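Local coordinates for putative nitrate transport protein (Thermoplasma volcanium, PDB 3MST) that is of unconfirmed function but, as a putative nitrate transport protein, probably binds a small solute in the cleft between two alpha/beta lobes, at residues S27-F32 and I78-I83; L34-E39 and A190-K195; R91-R96 and I125-E130; A101-R106 and R232-L237. All blocks are in the same frame, centred on the assembly; numbering follows the deposited sequence.

Contact 1 (S27-F32 and I78-I83); sequences SGPVSF and IDMYSI. Unlike the reference sequence in segment 27-32: Ser27 (reference Ala).
Pro29 and Met80 face each other with CA atoms 7.4 Å apart, as the 3-10 turn 29-31 meets the extended run that leads into strand 81-85. The proline ring presents its CB-CG-CD side to the selenium of Met80, a selenomethionine, with CG 3.8 Å from SE. The chain of Met80 bends at its last torsion (chi3 -79°), which carries CE away from the proline and leaves SE and CG to do the touching. Residues 78-80 connect strand 71-77 of the six-stranded sheet with strand 81-85 of the five-stranded one, so the contact sits at a crossing between the two lobes, as in two-lobed solute-binding folds. Ile78 meets the next residue of the turn, Val30: its extended CG1-CD1 branch (chi2 174°) sets CD1 3.6 Å from Val30 CA, while CG2 lies 4.2 Å from Pro29 CB. Pro29 O and Val30 O point elsewhere, to His214 and Tyr175. Ile78 O bonds an unidentified ligand, and an acetate lies beside Pro29, both probably from the crystallisation liquor.

Contact 2 (L34-E39 and A190-K195); sequences LLVIEE and AEIISK
Ile192 aims its CB at Leu35 and Val36 and forks there, one branch to each of two backbone sites. From CB, the methyl CG2 stands opposite the backbone N and comes down on the turn between Leu35 and Val36, 3.8 Å from Leu35 O and 4.0 Å from Val36 CA. The other branch leaves through CG1, beside the backbone N (chi1 -66°), and runs on to CD1, which ends 3.8 Å from Val36 O. Ile192 thus packs chiefly on backbone. Helix 32-36 links the adjacent parallel strands 22-24 and 45-47 in the chain, a beta-alpha-beta crossover of the six-stranded sheet, and helix 186-197 packs against it. Next to Ile192, Ile193 works side chain to side chain: Val36 CG1 crosses the CG1-CD1 branch of Ile193 obliquely, 3.9 Å from CG1 of Ile193 and 4.0 Å from its CD1. Leu35 leans the same way, but its side chain stays further off. Beside this apolar patch Lys196 draws the polar groups together: its NZ bonds Leu35 O and makes salt bridges with Glu38 and Glu39, while Glu38 N adds a weak bond to Leu35 O at 3.4 Å. Phe181 and Ile182 of helix 169-184 also touch Val36.

Contact 3 (R91-R96 and I125-E130); sequences RIYTLR and IKMANE. With EDO (1,2-ethanediol), chain J.
Met127, a selenomethionine, lays its CB over one face of the Tyr93 ring, 3.8 Å from the centroid and near the ring normal, a CH-pi contact that is the tight part of this pairing. With CG beside the backbone N (chi1 -55°), that atom reaches 3.8 Å from Tyr93 CZ. Bends at chi2 and chi3 then bring CE to 3.6 Å from Tyr93 OH, while the selenium stays oblique, in a Met-aromatic contact 5.4 Å from the ring centroid; these SE and CE contacts are those of one of two conformers. Helix 121-129 joins strands 115-118 and 133-137, which flank strand 91-94 in a parallel trio, so it forms a beta-alpha-beta crossover passing over that strand; Ile92 and Thr94 turn instead to helix 100-112. Packing thins toward Arg91, whose NH1 remains 4.5 Å from Met127 CE. Its extended chain carries NH1 to Tyr93 OH, a 2.9 Å bond bent to 142°, with the hydroxyl tilted from the guanidinium plane. Cut back to an alanine, Arg91 would lose this donor, and the Tyr93 hydroxyl would probably be less firmly fixed. NE makes a straighter bond (162°) in that plane to O1 of a 1,2-ethanediol, probably from the crystallisation liquor.

Contact 4 (A101-R106 and R232-L237); sequences ADFNAR and RVVPEL
Phe103 and Arg106, three residues apart on helix 100-112, both close on Val233, which enters between their side chains. Along the helix, Ala101 backs onto Tyr81 and Thr94, and the first residue to cross the interface is Phe103. Its ring receives Val234 CG2 over one face, 3.6 Å from the centroid and 16° off the normal, a CH-pi contact made as the two side chains cross nearly at right angles. Val233 CG2 approaches the same ring obliquely, 3.6 Å from Phe103 CD1. With the ring of Phe103 replaced by the methyl of an alanine, a gap would probably open beside Val233 and Val234. Asn104 turns away, its OD1 bonded to Tyr230. Arg106 kinks at chi3 (56°), which lays its guanidinium flat against Val233 CG1, 3.8 Å from CZ. At the edge of that group and in its plane, a water accepts from Arg106 NH2 at 2.9 Å and donates to Val233 O at 3.1 Å. The helix belongs to the five-stranded lobe, whereas Thr63 and Pro66, in the loop between strands 57-61 and 71-77 of the other sheet, touch Phe103 and Val234. Apolar packing with a water bridge at its margin, beside side-chain hydrogen bonds such as Asn104-Tyr230, is consistent with a joint between lobes.

Contact 1 touches contact 2 through Phe32 and Ile193, with Phe32 CE1 3.6 Å from Ile193 CG2, and contact 4 through Tyr81 and Asn104, with Tyr81 CD2 3.5 Å from Asn104 ND2. Strand 91-94 of contact 3 packs against helix 100-112 of contact 4, Thr94 CG2 lying 3.8 Å from Ala105 CB. Contacts 2 and 4, centres about 29 Å apart, lie on opposite sides of the chain's centre. Unidentified ligand atoms are bonded by Ile78 O in contact 1 and Asn104 ND2 in contact 4; they probably come from the crystallisation liquor, but such molecules often mark pockets, so a solute-binding cleft between the lobes is possible here.

Contact 1 (S27-F32 and I78-I83)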
loop_
_atom_site.group_PDB
_atom_site.type_symbol
_atom_site.label_atom_id
_atom_site.label_comp_id
_atom_site.label_asym_id
_atom_site.label_seq_id
_atom_site.Cartn_x
_atom_site.Cartn_y
_atom_site.Cartn_z
ATOM N N SER A 27 -5.293 8.344 -1.531
ATOM C CA SER A 27 -6.188 7.219 -1.703
ATOM C C SER A 27 -5.542 5.859 -1.436
ATOM O O SER A 27 -6.220 4.828 -1.451
ATOM C CB SER A 27 -6.787 7.208 -3.070
ATOM O OG SER A 27 -5.810 7.062 -4.054
ATOM N N GLY A 28 -4.232 5.843 -1.183
ATOM C CA GLY A 28 -3.530 4.612 -0.883
ATOM C C GLY A 28 -3.483 4.423 0.611
ATOM O O GLY A 28 -3.099 5.364 1.317
ATOM N N PRO A 29 -3.783 3.213 1.118
ATOM C CA PRO A 29 -3.719 2.971 2.577
ATOM C C PRO A 29 -2.369 3.253 3.217
ATOM O O PRO A 29 -2.299 3.510 4.427
ATOM C CB PRO A 29 -4.122 1.510 2.714
ATOM C CG PRO A 29 -5.049 1.301 1.514
ATOM C CD PRO A 29 -4.396 2.065 0.404
ATOM N N VAL A 30 -1.288 3.258 2.436
ATOM C CA VAL A 30 0.012 3.617 3.010
ATOM C C VAL A 30 -0.008 5.007 3.640
ATOM O O VAL A 30 0.725 5.264 4.571
ATOM C CB VAL A 30 1.167 3.520 1.973
ATOM C CG1 VAL A 30 1.065 4.650 0.910
ATOM C CG2 VAL A 30 2.533 3.564 2.665
ATOM N N SER A 31 -0.855 5.916 3.130
ATOM C CA SER A 31 -0.946 7.265 3.679
ATOM C C SER A 31 -1.725 7.402 4.970
ATOM O O SER A 31 -1.594 8.429 5.642
ATOM C CB SER A 31 -1.582 8.203 2.659
ATOM O OG SER A 31 -2.962 7.954 2.475
ATOM N N PHE A 32 -2.558 6.418 5.299
ATOM C CA PHE A 32 -3.597 6.655 6.285
ATOM C C PHE A 32 -3.035 7.015 7.659
ATOM O O PHE A 32 -3.613 7.901 8.310
ATOM C CB PHE A 32 -4.556 5.489 6.370
ATOM C CG PHE A 32 -5.380 5.248 5.095
ATOM C CD1 PHE A 32 -5.356 6.114 4.012
ATOM C CD2 PHE A 32 -6.154 4.114 5.061
ATOM C CE1 PHE A 32 -6.151 5.815 2.874
ATOM C CE2 PHE A 32 -6.937 3.790 3.962
ATOM C CZ PHE A 32 -6.919 4.639 2.864
ATOM N N ILE A 78 0.729 -3.959 4.964
ATOM C CA ILE A 78 -0.659 -3.513 5.084
ATOM C C ILE A 78 -1.539 -4.539 4.380
ATOM O O ILE A 78 -1.265 -4.894 3.252
ATOM C CB ILE A 78 -0.851 -2.128 4.430
ATOM C CG1 ILE A 78 0.254 -1.143 4.802
ATOM C CG2 ILE A 78 -2.232 -1.556 4.830
ATOM C CD1 ILE A 78 0.183 0.179 4.055
ATOM N N ASP A 79 -2.579 -5.043 5.047
ATOM C CA ASP A 79 -3.429 -6.060 4.436
ATOM C C ASP A 79 -4.577 -5.357 3.737
ATOM O O ASP A 79 -5.564 -4.989 4.363
ATOM C CB ASP A 79 -3.919 -7.025 5.493
ATOM C CG ASP A 79 -4.512 -8.300 4.911
ATOM O OD1 ASP A 79 -4.374 -8.530 3.700
ATOM O OD2 ASP A 79 -5.091 -9.061 5.707
HETATM N N MSE A 80 -4.398 -5.105 2.446
HETATM C CA MSE A 80 -5.268 -4.218 1.651
HETATM C C MSE A 80 -6.137 -4.952 0.639
HETATM O O MSE A 80 -7.063 -4.349 0.093
HETATM C CB MSE A 80 -4.394 -3.241 0.858
HETATM C CG MSE A 80 -3.525 -2.381 1.696
HETATM SE SE MSE A 80 -2.326 -1.257 0.728
HETATM C CE MSE A 80 -0.964 -2.515 0.279
ATOM N N TYR A 81 -5.814 -6.219 0.357
ATOM C CA TYR A 81 -6.432 -6.954 -0.762
ATOM C C TYR A 81 -7.071 -8.266 -0.316
ATOM O O TYR A 81 -6.627 -8.906 0.661
ATOM C CB TYR A 81 -5.354 -7.276 -1.826
ATOM C CG TYR A 81 -4.751 -6.026 -2.428
ATOM C CD1 TYR A 81 -5.484 -5.220 -3.280
ATOM C CD2 TYR A 81 -3.489 -5.590 -2.079
ATOM C CE1 TYR A 81 -4.981 -4.039 -3.778
ATOM C CE2 TYR A 81 -2.980 -4.414 -2.592
ATOM C CZ TYR A 81 -3.711 -3.646 -3.417
ATOM O OH TYR A 81 -3.176 -2.464 -3.871
ATOM N N SER A 82 -8.096 -8.677 -1.083
ATOM C CA SER A 82 -8.822 -9.889 -0.855
ATOM C C SER A 82 -8.833 -10.732 -2.129
ATOM O O SER A 82 -8.878 -10.186 -3.238
ATOM C CB SER A 82 -10.276 -9.594 -0.527
ATOM O OG SER A 82 -10.423 -9.275 0.860
ATOM N N ILE A 83 -8.717 -12.036 -1.950
ATOM C CA ILE A 83 -8.852 -13.006 -3.022
ATOM C C ILE A 83 -10.279 -13.563 -2.969
ATOM O O ILE A 83 -10.743 -14.054 -1.947
ATOM C CB ILE A 83 -7.815 -14.126 -2.870
ATOM C CG1 ILE A 83 -6.384 -13.578 -2.855
ATOM C CG2 ILE A 83 -8.010 -15.220 -3.971
ATOM C CD1 ILE A 83 -5.351 -14.612 -2.290
#

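Contact 2 (L34-E39 and A190-K195)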
loop_
_atom_site.group_PDB
_atom_site.type_symbol
_atom_site.label_atom_id
_atom_site.label_comp_id
_atom_site.label_asym_id
_atom_site.label_seq_id
_atom_site.Cartn_x
_atom_site.Cartn_y
_atom_site.Cartn_z
ATOM N N LEU A 34 -0.544 8.825 8.427
ATOM C CA LEU A 34 -0.163 10.251 8.454
ATOM C C LEU A 34 -1.380 11.145 8.237
ATOM O O LEU A 34 -1.449 12.239 8.835
ATOM C CB LEU A 34 0.957 10.551 7.465
ATOM C CG LEU A 34 2.253 9.781 7.828
ATOM C CD1 LEU A 34 3.363 10.083 6.770
ATOM C CD2 LEU A 34 2.755 10.066 9.254
ATOM N N LEU A 35 -2.401 10.712 7.483
ATOM C CA LEU A 35 -3.607 11.501 7.314
ATOM C C LEU A 35 -4.272 11.738 8.635
ATOM O O LEU A 35 -4.756 12.832 8.896
ATOM C CB LEU A 35 -4.637 10.831 6.384
ATOM C CG LEU A 35 -4.238 10.687 4.912
ATOM C CD1 LEU A 35 -5.400 10.090 4.147
ATOM C CD2 LEU A 35 -3.839 12.044 4.256
ATOM N N VAL A 36 -4.348 10.719 9.460
ATOM C CA VAL A 36 -5.200 10.811 10.650
ATOM C C VAL A 36 -4.643 11.772 11.679
ATOM O O VAL A 36 -5.424 12.325 12.470
ATOM C CB VAL A 36 -5.534 9.450 11.273
ATOM C CG1 VAL A 36 -6.401 8.639 10.298
ATOM C CG2 VAL A 36 -4.299 8.634 11.740
ATOM N N ILE A 37 -3.323 11.939 11.722
ATOM C CA ILE A 37 -2.682 12.863 12.683
ATOM C C ILE A 37 -1.963 14.012 11.968
ATOM O O ILE A 37 -1.057 14.644 12.534
ATOM C CB ILE A 37 -1.749 12.132 13.659
ATOM C CG1 ILE A 37 -0.628 11.382 12.917
ATOM C CG2 ILE A 37 -2.554 11.246 14.615
ATOM C CD1 ILE A 37 0.498 10.962 13.852
ATOM N N GLU A 38 -2.394 14.339 10.747
ATOM C CA GLU A 38 -1.734 15.365 9.935
ATOM C C GLU A 38 -1.430 16.662 10.720
ATOM O O GLU A 38 -0.369 17.251 10.601
ATOM C CB GLU A 38 -2.567 15.685 8.694
ATOM C CG GLU A 38 -1.985 16.757 7.834
ATOM C CD GLU A 38 -2.810 17.118 6.601
ATOM O OE1 GLU A 38 -3.963 16.640 6.507
ATOM O OE2 GLU A 38 -2.291 17.923 5.807
ATOM N N GLU A 39 -2.455 17.109 11.439
ATOM C CA GLU A 39 -2.442 18.363 12.138
ATOM C C GLU A 39 -1.470 18.401 13.313
ATOM O O GLU A 39 -1.263 19.475 13.877
ATOM C CB GLU A 39 -3.841 18.696 12.619
ATOM C CG GLU A 39 -4.870 18.897 11.492
ATOM C CD GLU A 39 -5.367 17.601 10.865
ATOM O OE1 GLU A 39 -5.203 16.491 11.450
ATOM O OE2 GLU A 39 -6.011 17.675 9.772
ATOM N N ALA A 190 -11.745 6.520 10.354
ATOM C CA ALA A 190 -12.517 6.316 9.124
ATOM C C ALA A 190 -13.105 7.620 8.553
ATOM O O ALA A 190 -13.070 7.862 7.329
ATOM C CB ALA A 190 -13.620 5.278 9.336
ATOM N N GLU A 191 -13.635 8.487 9.416
ATOM C CA GLU A 191 -14.161 9.751 8.923
ATOM C C GLU A 191 -13.070 10.646 8.358
ATOM O O GLU A 191 -13.262 11.265 7.314
ATOM C CB GLU A 191 -14.904 10.500 10.031
ATOM C CG GLU A 191 -15.925 9.691 10.784
ATOM C CD GLU A 191 -16.703 10.525 11.781
ATOM O OE1 GLU A 191 -16.402 11.752 11.927
ATOM O OE2 GLU A 191 -17.605 9.943 12.421
ATOM N N ILE A 192 -11.909 10.704 9.031
ATOM C CA ILE A 192 -10.814 11.516 8.538
ATOM C C ILE A 192 -10.315 11.011 7.187
ATOM O O ILE A 192 -10.097 11.777 6.262
ATOM C CB ILE A 192 -9.635 11.590 9.562
ATOM C CG1 ILE A 192 -10.056 12.338 10.840
ATOM C CG2 ILE A 192 -8.466 12.285 8.901
ATOM C CD1 ILE A 192 -9.204 11.870 12.060
ATOM N N ILE A 193 -10.088 9.710 7.088
ATOM C CA ILE A 193 -9.578 9.098 5.851
ATOM C C ILE A 193 -10.549 9.297 4.709
ATOM O O ILE A 193 -10.171 9.673 3.595
ATOM C CB ILE A 193 -9.278 7.601 6.082
ATOM C CG1 ILE A 193 -8.052 7.440 7.004
ATOM C CG2 ILE A 193 -9.036 6.886 4.742
ATOM C CD1 ILE A 193 -7.980 6.116 7.698
ATOM N N SER A 194 -11.832 9.089 4.991
ATOM C CA SER A 194 -12.867 9.292 3.977
ATOM C C SER A 194 -12.881 10.749 3.480
ATOM O O SER A 194 -12.863 11.005 2.267
ATOM C CB SER A 194 -14.240 8.816 4.498
ATOM O OG SER A 194 -14.657 9.464 5.684
ATOM N N LYS A 195 -12.831 11.713 4.408
ATOM C CA LYS A 195 -12.819 13.130 4.024
ATOM C C LYS A 195 -11.587 13.567 3.250
ATOM O O LYS A 195 -11.667 14.295 2.249
ATOM C CB LYS A 195 -13.014 14.015 5.250
ATOM C CG LYS A 195 -14.435 13.949 5.819
ATOM C CD LYS A 195 -14.589 14.815 7.085
ATOM C CE LYS A 195 -16.064 14.863 7.471
ATOM N NZ LYS A 195 -16.343 15.687 8.694
#

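Contact 3 (R91-R96 and I125-E130)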
loop_
_atom_site.group_PDB
_atom_site.type_symbol
_atom_site.label_atom_id
_atom_site.label_comp_id
_atom_site.label_asym_id
_atom_site.label_seq_id
_atom_site.Cartn_x
_atom_site.Cartn_y
_atom_site.Cartn_z
ATOM N N ARG A 91 -7.769 -18.419 -13.943
ATOM C CA ARG A 91 -7.796 -16.972 -14.182
ATOM C C ARG A 91 -7.868 -16.228 -12.860
ATOM O O ARG A 91 -8.572 -16.684 -11.955
ATOM C CB ARG A 91 -9.036 -16.551 -14.988
ATOM C CG ARG A 91 -9.152 -17.160 -16.332
ATOM C CD ARG A 91 -10.342 -16.570 -17.090
ATOM N NE ARG A 91 -10.583 -17.327 -18.335
ATOM C CZ ARG A 91 -11.658 -17.139 -19.089
ATOM N NH1 ARG A 91 -12.538 -16.219 -18.775
ATOM N NH2 ARG A 91 -11.848 -17.849 -20.185
ATOM N N ILE A 92 -7.114 -15.140 -12.768
ATOM C CA ILE A 92 -7.251 -14.174 -11.677
ATOM C C ILE A 92 -7.631 -12.845 -12.322
ATOM O O ILE A 92 -6.862 -12.229 -13.045
ATOM C CB ILE A 92 -5.953 -13.971 -10.847
ATOM C CG1 ILE A 92 -5.440 -15.283 -10.280
ATOM C CG2 ILE A 92 -6.230 -12.921 -9.736
ATOM C CD1 ILE A 92 -4.031 -15.183 -9.602
ATOM N N TYR A 93 -8.864 -12.429 -12.058
ATOM C CA TYR A 93 -9.337 -11.104 -12.467
ATOM C C TYR A 93 -8.835 -10.068 -11.465
ATOM O O TYR A 93 -8.822 -10.358 -10.254
ATOM C CB TYR A 93 -10.887 -11.123 -12.522
ATOM C CG TYR A 93 -11.423 -11.789 -13.783
ATOM C CD1 TYR A 93 -11.550 -13.163 -13.844
ATOM C CD2 TYR A 93 -11.641 -11.047 -14.941
ATOM C CE1 TYR A 93 -11.975 -13.784 -15.004
ATOM C CE2 TYR A 93 -12.067 -11.668 -16.101
ATOM C CZ TYR A 93 -12.213 -13.045 -16.108
ATOM O OH TYR A 93 -12.627 -13.703 -17.247
ATOM N N THR A 94 -8.454 -8.898 -11.949
ATOM C CA THR A 94 -8.008 -7.838 -11.043
ATOM C C THR A 94 -8.299 -6.487 -11.662
ATOM O O THR A 94 -9.067 -6.394 -12.638
ATOM C CB THR A 94 -6.528 -8.061 -10.671
ATOM O OG1 THR A 94 -6.183 -7.264 -9.530
ATOM C CG2 THR A 94 -5.598 -7.792 -11.829
ATOM N N LEU A 95 -7.762 -5.450 -11.047
ATOM C CA LEU A 95 -7.965 -4.081 -11.454
ATOM C C LEU A 95 -7.042 -3.660 -12.598
ATOM O O LEU A 95 -6.460 -4.518 -13.241
ATOM C CB LEU A 95 -7.920 -3.185 -10.221
ATOM C CG LEU A 95 -9.034 -3.367 -9.191
ATOM C CD1 LEU A 95 -10.401 -3.354 -9.859
ATOM C CD2 LEU A 95 -8.858 -4.528 -8.282
ATOM N N ARG A 96 -6.973 -2.388 -12.949
ATOM C CA ARG A 96 -6.269 -2.063 -14.173
ATOM C C ARG A 96 -4.768 -2.327 -14.050
ATOM O O ARG A 96 -4.197 -2.331 -12.961
ATOM C CB ARG A 96 -6.526 -0.612 -14.570
ATOM C CG ARG A 96 -5.887 0.381 -13.607
ATOM C CD ARG A 96 -6.369 1.831 -13.802
ATOM N NE ARG A 96 -5.584 2.712 -12.943
ATOM C CZ ARG A 96 -5.903 3.004 -11.690
ATOM N NH1 ARG A 96 -7.014 2.526 -11.166
ATOM N NH2 ARG A 96 -5.126 3.794 -10.972
ATOM N N ILE A 125 -15.882 -9.176 -9.209
ATOM C CA ILE A 125 -16.842 -9.852 -8.380
ATOM C C ILE A 125 -17.665 -10.870 -9.182
ATOM O O ILE A 125 -17.890 -11.991 -8.745
ATOM C CB ILE A 125 -17.798 -8.818 -7.640
ATOM C CG1 ILE A 125 -16.993 -7.964 -6.655
ATOM C CG2 ILE A 125 -18.999 -9.537 -6.965
ATOM C CD1 ILE A 125 -17.765 -6.789 -6.132
ATOM N N LYS A 126 -18.179 -10.434 -10.306
ATOM C CA LYS A 126 -19.023 -11.306 -11.132
ATOM C C LYS A 126 -18.270 -12.545 -11.574
ATOM O O LYS A 126 -18.790 -13.662 -11.474
ATOM C CB LYS A 126 -19.535 -10.523 -12.341
ATOM C CG LYS A 126 -20.389 -11.406 -13.252
ATOM C CD LYS A 126 -21.107 -10.614 -14.308
ATOM C CE LYS A 126 -20.211 -10.120 -15.389
ATOM N NZ LYS A 126 -21.005 -9.360 -16.453
HETATM N N MSE A 127 -17.054 -12.357 -12.085
HETATM C CA MSE A 127 -16.337 -13.515 -12.599
HETATM C C MSE A 127 -15.869 -14.466 -11.499
HETATM O O MSE A 127 -15.802 -15.691 -11.720
HETATM C CB MSE A 127 -15.236 -13.112 -13.553
HETATM C CG MSE A 127 -15.657 -12.251 -14.738
HETATM SE SE MSE A 127 -17.115 -13.068 -15.816
HETATM C CE MSE A 127 -16.060 -14.517 -16.642
ATOM N N ALA A 128 -15.555 -13.945 -10.311
ATOM C CA ALA A 128 -15.312 -14.810 -9.179
ATOM C C ALA A 128 -16.548 -15.639 -8.800
ATOM O O ALA A 128 -16.463 -16.835 -8.545
ATOM C CB ALA A 128 -14.745 -14.032 -8.007
ATOM N N ASN A 129 -17.716 -15.013 -8.842
ATOM C CA ASN A 129 -18.941 -15.721 -8.580
ATOM C C ASN A 129 -19.269 -16.758 -9.643
ATOM O O ASN A 129 -19.936 -17.784 -9.328
ATOM C CB ASN A 129 -20.061 -14.718 -8.409
ATOM C CG ASN A 129 -20.003 -13.998 -7.065
ATOM O OD1 ASN A 129 -19.413 -14.503 -6.091
ATOM N ND2 ASN A 129 -20.638 -12.822 -6.999
ATOM N N GLU A 130 -18.779 -16.529 -10.858
ATOM C CA GLU A 130 -18.911 -17.504 -11.949
ATOM C C GLU A 130 -17.921 -18.655 -11.907
ATOM O O GLU A 130 -18.012 -19.576 -12.729
ATOM C CB GLU A 130 -18.827 -16.805 -13.302
ATOM C CG GLU A 130 -20.028 -15.932 -13.585
ATOM C CD GLU A 130 -21.256 -16.785 -13.788
ATOM O OE1 GLU A 130 -21.303 -17.555 -14.794
ATOM O OE2 GLU A 130 -22.124 -16.754 -12.898
HETATM C C1 EDO J . -7.959 -18.622 -19.269
HETATM O O1 EDO J . -8.813 -19.603 -18.691
HETATM C C2 EDO J . -6.544 -19.021 -18.973
HETATM O O2 EDO J . -6.341 -20.304 -19.613
#

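Contact 4 (A101-R106 and R232-L237)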
loop_
_atom_site.group_PDB
_atom_site.type_symbol
_atom_site.label_atom_id
_atom_site.label_comp_id
_atom_site.label_asym_id
_atom_site.label_seq_id
_atom_site.Cartn_x
_atom_site.Cartn_y
_atom_site.Cartn_z
ATOM N N ALA A 101 -2.608 -3.922 -7.165
ATOM C CA ALA A 101 -3.457 -5.110 -7.294
ATOM C C ALA A 101 -2.979 -5.971 -8.478
ATOM O O ALA A 101 -2.858 -7.192 -8.355
ATOM C CB ALA A 101 -4.927 -4.707 -7.487
ATOM N N ASP A 102 -2.807 -5.332 -9.646
ATOM C CA ASP A 102 -2.284 -6.036 -10.811
ATOM C C ASP A 102 -0.951 -6.710 -10.545
ATOM O O ASP A 102 -0.769 -7.873 -10.904
ATOM C CB ASP A 102 -2.131 -5.047 -11.951
ATOM C CG ASP A 102 -1.516 -5.640 -13.217
ATOM O OD1 ASP A 102 -1.993 -6.717 -13.639
ATOM O OD2 ASP A 102 -0.557 -4.995 -13.749
ATOM N N PHE A 103 -0.014 -5.999 -9.926
ATOM C CA PHE A 103 1.286 -6.577 -9.713
ATOM C C PHE A 103 1.155 -7.769 -8.746
ATOM O O PHE A 103 1.793 -8.822 -8.943
ATOM C CB PHE A 103 2.278 -5.545 -9.211
ATOM C CG PHE A 103 2.649 -4.553 -10.250
ATOM C CD1 PHE A 103 3.078 -4.964 -11.521
ATOM C CD2 PHE A 103 2.624 -3.195 -9.977
ATOM C CE1 PHE A 103 3.437 -4.003 -12.503
ATOM C CE2 PHE A 103 3.024 -2.245 -10.927
ATOM C CZ PHE A 103 3.413 -2.643 -12.182
ATOM N N ASN A 104 0.361 -7.629 -7.692
ATOM C CA ASN A 104 0.107 -8.733 -6.776
ATOM C C ASN A 104 -0.520 -9.932 -7.493
ATOM O O ASN A 104 -0.183 -11.094 -7.244
ATOM C CB ASN A 104 -0.754 -8.306 -5.560
ATOM C CG ASN A 104 0.021 -7.549 -4.551
ATOM O OD1 ASN A 104 1.223 -7.766 -4.404
ATOM N ND2 ASN A 104 -0.687 -6.723 -3.752
ATOM N N ALA A 105 -1.496 -9.651 -8.358
ATOM C CA ALA A 105 -2.157 -10.726 -9.114
ATOM C C ALA A 105 -1.159 -11.477 -9.980
ATOM O O ALA A 105 -1.209 -12.696 -10.102
ATOM C CB ALA A 105 -3.304 -10.187 -9.983
ATOM N N ARG A 106 -0.276 -10.731 -10.633
ATOM C CA ARG A 106 0.773 -11.357 -11.472
ATOM C C ARG A 106 1.748 -12.188 -10.668
ATOM O O ARG A 106 2.177 -13.253 -11.133
ATOM C CB ARG A 106 1.518 -10.312 -12.284
ATOM C CG ARG A 106 0.648 -9.702 -13.396
ATOM C CD ARG A 106 1.328 -8.578 -14.140
ATOM N NE ARG A 106 2.625 -9.061 -14.687
ATOM C CZ ARG A 106 3.698 -8.320 -15.018
ATOM N NH1 ARG A 106 3.721 -6.993 -14.929
ATOM N NH2 ARG A 106 4.807 -8.940 -15.436
ATOM N N ARG A 232 10.130 -9.101 -9.939
ATOM C CA ARG A 232 9.591 -10.086 -10.895
ATOM C C ARG A 232 8.660 -9.434 -11.888
ATOM O O ARG A 232 8.559 -9.866 -13.042
ATOM C CB ARG A 232 8.827 -11.218 -10.201
ATOM C CG ARG A 232 9.634 -12.101 -9.328
ATOM C CD ARG A 232 8.770 -13.092 -8.636
ATOM N NE ARG A 232 9.557 -13.962 -7.802
ATOM C CZ ARG A 232 9.070 -14.951 -7.058
ATOM N NH1 ARG A 232 7.783 -15.264 -7.073
ATOM N NH2 ARG A 232 9.908 -15.660 -6.315
ATOM N N VAL A 233 7.973 -8.393 -11.454
ATOM C CA VAL A 233 6.950 -7.718 -12.256
ATOM C C VAL A 233 7.231 -6.216 -12.562
ATOM O O VAL A 233 6.607 -5.683 -13.475
ATOM C CB VAL A 233 5.536 -7.907 -11.651
ATOM C CG1 VAL A 233 5.193 -9.386 -11.642
ATOM C CG2 VAL A 233 5.443 -7.300 -10.238
ATOM N N VAL A 234 8.165 -5.582 -11.821
ATOM C CA VAL A 234 8.643 -4.220 -12.027
ATOM C C VAL A 234 10.200 -4.291 -12.024
ATOM O O VAL A 234 10.861 -4.077 -11.016
ATOM C CB VAL A 234 8.154 -3.263 -10.918
ATOM C CG1 VAL A 234 8.682 -1.856 -11.196
ATOM C CG2 VAL A 234 6.624 -3.243 -10.912
ATOM N N PRO A 235 10.796 -4.657 -13.166
ATOM C CA PRO A 235 12.229 -4.946 -13.169
ATOM C C PRO A 235 13.119 -3.775 -12.742
ATOM O O PRO A 235 14.203 -4.009 -12.147
ATOM C CB PRO A 235 12.494 -5.360 -14.622
ATOM C CG PRO A 235 11.231 -5.797 -15.165
ATOM C CD PRO A 235 10.133 -5.120 -14.400
ATOM N N GLU A 236 12.645 -2.558 -13.030
ATOM C CA GLU A 236 13.309 -1.315 -12.646
ATOM C C GLU A 236 13.577 -1.204 -11.133
ATOM O O GLU A 236 14.423 -0.414 -10.698
ATOM C CB GLU A 236 12.462 -0.116 -13.129
ATOM C CG GLU A 236 12.193 -0.072 -14.645
ATOM C CD GLU A 236 10.956 -0.873 -15.091
ATOM O OE1 GLU A 236 10.359 -1.667 -14.317
ATOM O OE2 GLU A 236 10.572 -0.697 -16.261
ATOM N N LEU A 237 12.865 -1.998 -10.335
ATOM C CA LEU A 237 13.034 -2.017 -8.895
ATOM C C LEU A 237 14.421 -2.413 -8.432
ATOM O O LEU A 237 14.826 -2.020 -7.356
ATOM C CB LEU A 237 12.061 -2.958 -8.197
ATOM C CG LEU A 237 11.006 -2.288 -7.417
ATOM C CD1 LEU A 237 10.080 -3.385 -6.880
ATOM C CD2 LEU A 237 11.432 -1.294 -6.331
HETATM O O HOH W 1 6.760 -7.025 -16.320
#